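Long-range contacts in FTT_1639c (PDB 7KZW), which is of unknown function, the chain here being the beta-rich C-terminal part of a protein probably anchored in the membrane by a transmembrane helix: residues Asn102-Val107 against Val119-Tyr124; Arg6-Leu11 against Phe26-Asp31. The protein carries 3 engineered substitutions. All blocks are in the same frame, centred on the assembly; numbering follows the deposited sequence. Where two conformers were deposited one is given.

In the fold
Starting from the N terminus, strand 6-16 turns back into strand 21-27, and interaction 2 closes this first beta hairpin at its open end. The chain then runs through strands 48-58 to 90-97 before strands 102-111 and 114-123 form the last hairpin, held by interaction 1. The two contacts follow one another in series and neither nests in nor crosses the other. In space the hairpins are neighbours, because strand 6-16 runs parallel to strand 114-123, joining the first hairpin to the last within one sheet. The contact centres are about 17 Å apart, yet side chains bridge them: Y105 OH lies 3.4 Å from F26 CZ, and V107 packs on L8.

Interaction 1 of 2, residues Asn102-Val107 against Val119-Tyr124; sequences NIDYKV and VGNLSY
N102-V107 and V119-Y124 pair as antiparallel strands of a beta hairpin, the last in the chain, whose strand 102-111 is flanked on its other edge by strand 48-58. Backbone bonds join the hydrogen-bonded pairs I103-L122 and Y105-G120, with I103 N to L122 O measuring 2.8 Å. I103, Y105 and L122 share the buried face, where I103 CG2 rests on L122 CB and the side chains of Y105 and L122 reach L94. Glycine suits position 120 because Y105 covers it: with chi1 at 61°, CG stands between backbone N and carbonyl carbon and the ring swings across the partner strand. G120 CA lies 4.0 Å from the ring centroid, a CH-pi contact of the kind called aromatic rescue of glycine. The other face, carrying N102, D104, K106, V119, N121 and S123, is more polar. There the amide of N121 reaches over to strand 102-111, crossing N102 at about a right angle, and uses both N-H groups: ND2 gives one nearly straight bond of 2.9 Å to N102 OD1 and another of 3.0 Å to D104 OD1. The latter approaches from above the carboxylate plane and may ease the closeness of D104 to D56. S123 ends its strand as N-cap of helix 124-127, OG accepting from V126 N. On the face of the Y105 side chain, Y105 OH donates to a water at 2.7 Å, which in turn donates to N121 O at 2.8 Å.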
loop_
_atom_site.group_PDB
_atom_site.type_symbol
_atom_site.label_atom_id
_atom_site.label_comp_id
_atom_site.label_asym_id
_atom_site.label_seq_id
_atom_site.Cartn_x
_atom_site.Cartn_y
_atom_site.Cartn_z
ATOM N N ASN A 102 -4.133 -4.632 -14.189
ATOM C CA ASN A 102 -4.941 -3.461 -13.876
ATOM C C ASN A 102 -5.730 -3.750 -12.625
ATOM O O ASN A 102 -6.289 -4.844 -12.488
ATOM C CB ASN A 102 -5.889 -3.263 -15.045
ATOM C CG ASN A 102 -6.890 -2.127 -14.820
ATOM O OD1 ASN A 102 -6.485 -0.992 -14.778
ATOM N ND2 ASN A 102 -8.169 -2.464 -14.660
ATOM N N ILE A 103 -5.837 -2.739 -11.757
ATOM C CA ILE A 103 -6.668 -2.885 -10.559
ATOM C C ILE A 103 -7.312 -1.533 -10.213
ATOM O O ILE A 103 -6.666 -0.478 -10.238
ATOM C CB ILE A 103 -5.828 -3.423 -9.376
ATOM C CG1 ILE A 103 -6.727 -3.603 -8.150
ATOM C CG2 ILE A 103 -4.607 -2.499 -9.046
ATOM C CD1 ILE A 103 -6.030 -4.313 -6.985
ATOM N N ASP A 104 -8.582 -1.579 -9.836
ATOM C CA ASP A 104 -9.255 -0.450 -9.178
ATOM C C ASP A 104 -9.491 -0.802 -7.708
ATOM O O ASP A 104 -9.990 -1.882 -7.378
ATOM C CB ASP A 104 -10.629 -0.240 -9.788
ATOM C CG ASP A 104 -10.553 0.170 -11.228
ATOM O OD1 ASP A 104 -9.766 1.105 -11.565
ATOM O OD2 ASP A 104 -11.329 -0.337 -12.077
ATOM N N TYR A 105 -9.147 0.133 -6.816
ATOM C CA TYR A 105 -9.160 -0.208 -5.392
ATOM C C TYR A 105 -9.543 1.018 -4.562
ATOM O O TYR A 105 -9.523 2.174 -5.037
ATOM C CB TYR A 105 -7.759 -0.679 -4.920
ATOM C CG TYR A 105 -6.723 0.390 -5.107
ATOM C CD1 TYR A 105 -6.512 1.372 -4.120
ATOM C CD2 TYR A 105 -5.982 0.468 -6.264
ATOM C CE1 TYR A 105 -5.612 2.388 -4.337
ATOM C CE2 TYR A 105 -5.041 1.472 -6.459
ATOM C CZ TYR A 105 -4.880 2.446 -5.475
ATOM O OH TYR A 105 -4.004 3.486 -5.575
ATOM N N LYS A 106 -9.936 0.713 -3.310
ATOM C CA LYS A 106 -10.133 1.747 -2.276
ATOM C C LYS A 106 -9.495 1.181 -1.007
ATOM O O LYS A 106 -9.718 0.031 -0.664
ATOM C CB LYS A 106 -11.605 2.047 -2.034
ATOM C CG LYS A 106 -11.823 3.051 -0.890
ATOM C CD LYS A 106 -13.347 3.407 -0.794
ATOM C CE LYS A 106 -13.634 4.525 0.237
ATOM N NZ LYS A 106 -13.234 5.874 -0.238
ATOM N N VAL A 107 -8.655 1.979 -0.354
ATOM C CA VAL A 107 -8.025 1.623 0.917
ATOM C C VAL A 107 -8.524 2.565 1.981
ATOM O O VAL A 107 -8.500 3.786 1.778
ATOM C CB VAL A 107 -6.488 1.753 0.822
ATOM C CG1 VAL A 107 -5.841 1.461 2.187
ATOM C CG2 VAL A 107 -5.911 0.897 -0.308
ATOM N N VAL A 119 -8.120 6.167 -2.960
ATOM C CA VAL A 119 -8.874 5.576 -4.055
ATOM C C VAL A 119 -7.999 5.687 -5.312
ATOM O O VAL A 119 -7.406 6.745 -5.546
ATOM C CB VAL A 119 -10.206 6.301 -4.250
ATOM C CG1 VAL A 119 -10.962 5.706 -5.400
ATOM C CG2 VAL A 119 -11.026 6.247 -2.953
ATOM N N GLY A 120 -7.924 4.622 -6.079
ATOM C CA GLY A 120 -7.011 4.741 -7.189
ATOM C C GLY A 120 -7.046 3.531 -8.106
ATOM O O GLY A 120 -7.908 2.654 -7.991
ATOM N N ASN A 121 -6.154 3.570 -9.086
ATOM C CA ASN A 121 -5.975 2.524 -10.073
ATOM C C ASN A 121 -4.480 2.345 -10.288
ATOM O O ASN A 121 -3.713 3.311 -10.218
ATOM C CB ASN A 121 -6.599 2.986 -11.432
ATOM C CG ASN A 121 -6.241 2.109 -12.574
ATOM O OD1 ASN A 121 -5.174 2.277 -13.202
ATOM N ND2 ASN A 121 -7.083 1.108 -12.859
ATOM N N LEU A 122 -4.065 1.109 -10.552
ATOM C CA LEU A 122 -2.716 0.857 -11.067
ATOM C C LEU A 122 -2.848 -0.064 -12.264
ATOM O O LEU A 122 -3.632 -1.028 -12.236
ATOM C CB LEU A 122 -1.899 0.135 -10.001
ATOM C CG LEU A 122 -0.441 -0.117 -10.328
ATOM C CD1 LEU A 122 0.310 1.118 -10.623
ATOM C CD2 LEU A 122 0.225 -0.899 -9.134
ATOM N N SER A 123 -2.061 0.242 -13.302
ATOM C CA SER A 123 -1.943 -0.682 -14.419
ATOM C C SER A 123 -0.533 -0.629 -14.953
ATOM O O SER A 123 0.143 0.400 -14.866
ATOM C CB SER A 123 -2.900 -0.383 -15.589
ATOM O OG SER A 123 -2.519 0.845 -16.197
ATOM N N TYR A 124 -0.060 -1.757 -15.495
ATOM C CA TYR A 124 1.271 -1.740 -16.073
ATOM C C TYR A 124 1.329 -0.717 -17.210
ATOM O O TYR A 124 2.323 0.014 -17.355
ATOM C CB TYR A 124 1.691 -3.143 -16.555
ATOM C CG TYR A 124 3.030 -3.071 -17.213
ATOM C CD1 TYR A 124 4.218 -3.091 -16.462
ATOM C CD2 TYR A 124 3.110 -2.935 -18.587
ATOM C CE1 TYR A 124 5.448 -2.956 -17.067
ATOM C CE2 TYR A 124 4.371 -2.775 -19.210
ATOM C CZ TYR A 124 5.515 -2.793 -18.427
ATOM O OH TYR A 124 6.752 -2.663 -19.064
HETATM O O HOH W 1 -2.385 3.227 -7.707
#

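Interaction 2 of 2, residues Arg6-Leu11 against Phe26-Asp31; sequences RELPLL and FGFCCD
L10 and F26 face each other as a non-hydrogen-bonded antiparallel pair at the open end of the hairpin made by strands 6-16 and 21-27, where strand 21-27 ends and strand 6-16 is interrupted at L8-P9. Backbone polarity comes first. P9 sits in the short break within strand 6-16; it has no N-H to offer, but its carbonyl accepts G27 N at 3.0 Å with an N-H...O angle of 156° and takes a CA-H...O contact from F26 CA at 3.2 Å. The same oxygen lies at the edge of the F26 ring, near its plane.

Apolar packing is built around the two phenylalanines. F26, with CG beside its backbone N (chi1 -59°), turns its ring toward L10, whose CD1 reaches F26 CE1 at 3.8 Å, while L8 crosses at about a right angle and sets CD2 3.8 Å from F26 CB. A branched leucine suits position 8, since its other methyl, CD1, leans toward F28. P9 meets F28 obliquely, CD lying 3.7 Å from CE1; the proline thus supplies a compact, rigid apolar surface.

A third group of contacts sets side chain against backbone. L11 lies along the departing chain, with CD1 3.6 Å from G27 CA and CD2 3.6 Å from F28 O. Having no side chain, G27 lets that first methyl come directly onto its backbone.

Neighbouring strands enclose much of this end. Strand 114-123 lies next to strand 6-16, with R118 bonding to L8 O and Y116 meeting F28 edge-to-face, while strand 90-97 flanks strand 21-27 through a backbone bond between F26 and L91.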
loop_
_atom_site.group_PDB
_atom_site.type_symbol
_atom_site.label_atom_id
_atom_site.label_comp_id
_atom_site.label_asym_id
_atom_site.label_seq_id
_atom_site.Cartn_x
_atom_site.Cartn_y
_atom_site.Cartn_z
ATOM N N ARG A 6 -7.467 11.813 6.022
ATOM C CA ARG A 6 -6.300 12.242 5.266
ATOM C C ARG A 6 -6.048 11.266 4.135
ATOM O O ARG A 6 -6.473 10.108 4.191
ATOM C CB ARG A 6 -5.080 12.182 6.183
ATOM C CG ARG A 6 -5.306 12.741 7.585
ATOM C CD ARG A 6 -3.912 12.993 8.172
ATOM N NE ARG A 6 -3.888 13.460 9.551
ATOM C CZ ARG A 6 -2.768 13.863 10.151
ATOM N NH1 ARG A 6 -1.621 13.847 9.478
ATOM N NH2 ARG A 6 -2.793 14.298 11.410
ATOM N N GLU A 7 -5.306 11.685 3.105
ATOM C CA GLU A 7 -4.919 10.751 2.052
ATOM C C GLU A 7 -3.689 9.946 2.471
ATOM O O GLU A 7 -2.737 10.508 3.027
ATOM C CB GLU A 7 -4.586 11.495 0.749
ATOM C CG GLU A 7 -4.275 10.519 -0.395
ATOM C CD GLU A 7 -4.165 11.131 -1.785
ATOM O OE1 GLU A 7 -3.511 12.189 -1.919
ATOM O OE2 GLU A 7 -4.723 10.525 -2.736
ATOM N N LEU A 8 -3.734 8.626 2.265
ATOM C CA LEU A 8 -2.571 7.797 2.458
ATOM C C LEU A 8 -1.542 8.153 1.393
ATOM O O LEU A 8 -1.849 8.060 0.190
ATOM C CB LEU A 8 -3.023 6.332 2.341
ATOM C CG LEU A 8 -1.936 5.281 2.519
ATOM C CD1 LEU A 8 -1.382 5.330 3.919
ATOM C CD2 LEU A 8 -2.485 3.873 2.197
ATOM N N PRO A 9 -0.347 8.634 1.765
ATOM C CA PRO A 9 0.564 9.180 0.741
ATOM C C PRO A 9 1.210 8.115 -0.146
ATOM O O PRO A 9 1.424 6.979 0.265
ATOM C CB PRO A 9 1.627 9.916 1.571
ATOM C CG PRO A 9 0.959 10.137 2.926
ATOM C CD PRO A 9 0.089 8.977 3.145
ATOM N N LEU A 10 1.494 8.509 -1.393
ATOM C CA LEU A 10 2.263 7.720 -2.337
ATOM C C LEU A 10 3.736 8.076 -2.122
ATOM O O LEU A 10 4.128 9.250 -2.291
ATOM C CB LEU A 10 1.791 8.047 -3.762
ATOM C CG LEU A 10 2.578 7.317 -4.828
ATOM C CD1 LEU A 10 2.340 5.845 -4.834
ATOM C CD2 LEU A 10 2.163 7.871 -6.191
ATOM N N LEU A 11 4.541 7.115 -1.709
ATOM C CA LEU A 11 5.966 7.364 -1.461
ATOM C C LEU A 11 6.817 7.234 -2.697
ATOM O O LEU A 11 7.763 8.028 -2.885
ATOM C CB LEU A 11 6.529 6.347 -0.487
ATOM C CG LEU A 11 6.218 6.543 0.967
ATOM C CD1 LEU A 11 6.649 5.335 1.807
ATOM C CD2 LEU A 11 7.008 7.786 1.385
ATOM N N PHE A 26 2.886 2.926 -0.789
ATOM C CA PHE A 26 2.181 3.884 0.050
ATOM C C PHE A 26 2.763 3.879 1.444
ATOM O O PHE A 26 3.111 2.799 1.975
ATOM C CB PHE A 26 0.700 3.540 0.117
ATOM C CG PHE A 26 0.043 3.525 -1.233
ATOM C CD1 PHE A 26 -0.280 4.710 -1.846
ATOM C CD2 PHE A 26 -0.191 2.340 -1.914
ATOM C CE1 PHE A 26 -0.878 4.732 -3.105
ATOM C CE2 PHE A 26 -0.792 2.337 -3.163
ATOM C CZ PHE A 26 -1.123 3.525 -3.764
ATOM N N GLY A 27 2.860 5.053 2.057
ATOM C CA GLY A 27 3.401 5.171 3.397
ATOM C C GLY A 27 3.736 6.625 3.687
ATOM O O GLY A 27 3.241 7.522 3.012
ATOM N N PHE A 28 4.634 6.832 4.649
ATOM C CA PHE A 28 4.893 8.178 5.157
ATOM C C PHE A 28 6.374 8.526 5.036
ATOM O O PHE A 28 7.243 7.651 4.982
ATOM C CB PHE A 28 4.473 8.295 6.632
ATOM C CG PHE A 28 3.024 7.965 6.853
ATOM C CD1 PHE A 28 2.059 8.938 6.654
ATOM C CD2 PHE A 28 2.625 6.687 7.276
ATOM C CE1 PHE A 28 0.705 8.668 6.800
ATOM C CE2 PHE A 28 1.264 6.404 7.467
ATOM C CZ PHE A 28 0.306 7.411 7.234
ATOM N N CYS A 29 6.663 9.822 5.050
ATOM C CA CYS A 29 8.027 10.349 5.088
ATOM C C CYS A 29 8.189 11.383 6.208
ATOM O O CYS A 29 7.354 11.508 7.112
ATOM C CB CYS A 29 8.362 10.874 3.688
ATOM S SG CYS A 29 7.393 12.312 3.178
ATOM N N CYS A 30 9.279 12.177 6.137
ATOM C CA CYS A 30 9.655 13.072 7.234
ATOM C C CYS A 30 8.648 14.205 7.437
ATOM O O CYS A 30 8.497 14.714 8.556
ATOM C CB CYS A 30 11.041 13.657 6.968
ATOM S SG CYS A 30 11.592 14.779 8.228
ATOM N N ASP A 31 8.007 14.674 6.358
ATOM C CA ASP A 31 7.098 15.819 6.460
ATOM C C ASP A 31 5.639 15.409 6.604
ATOM O O ASP A 31 4.748 16.269 6.640
ATOM C CB ASP A 31 7.310 16.849 5.317
ATOM C CG ASP A 31 6.879 16.341 3.912
ATOM O OD1 ASP A 31 6.195 15.315 3.754
ATOM O OD2 ASP A 31 7.243 17.018 2.931
#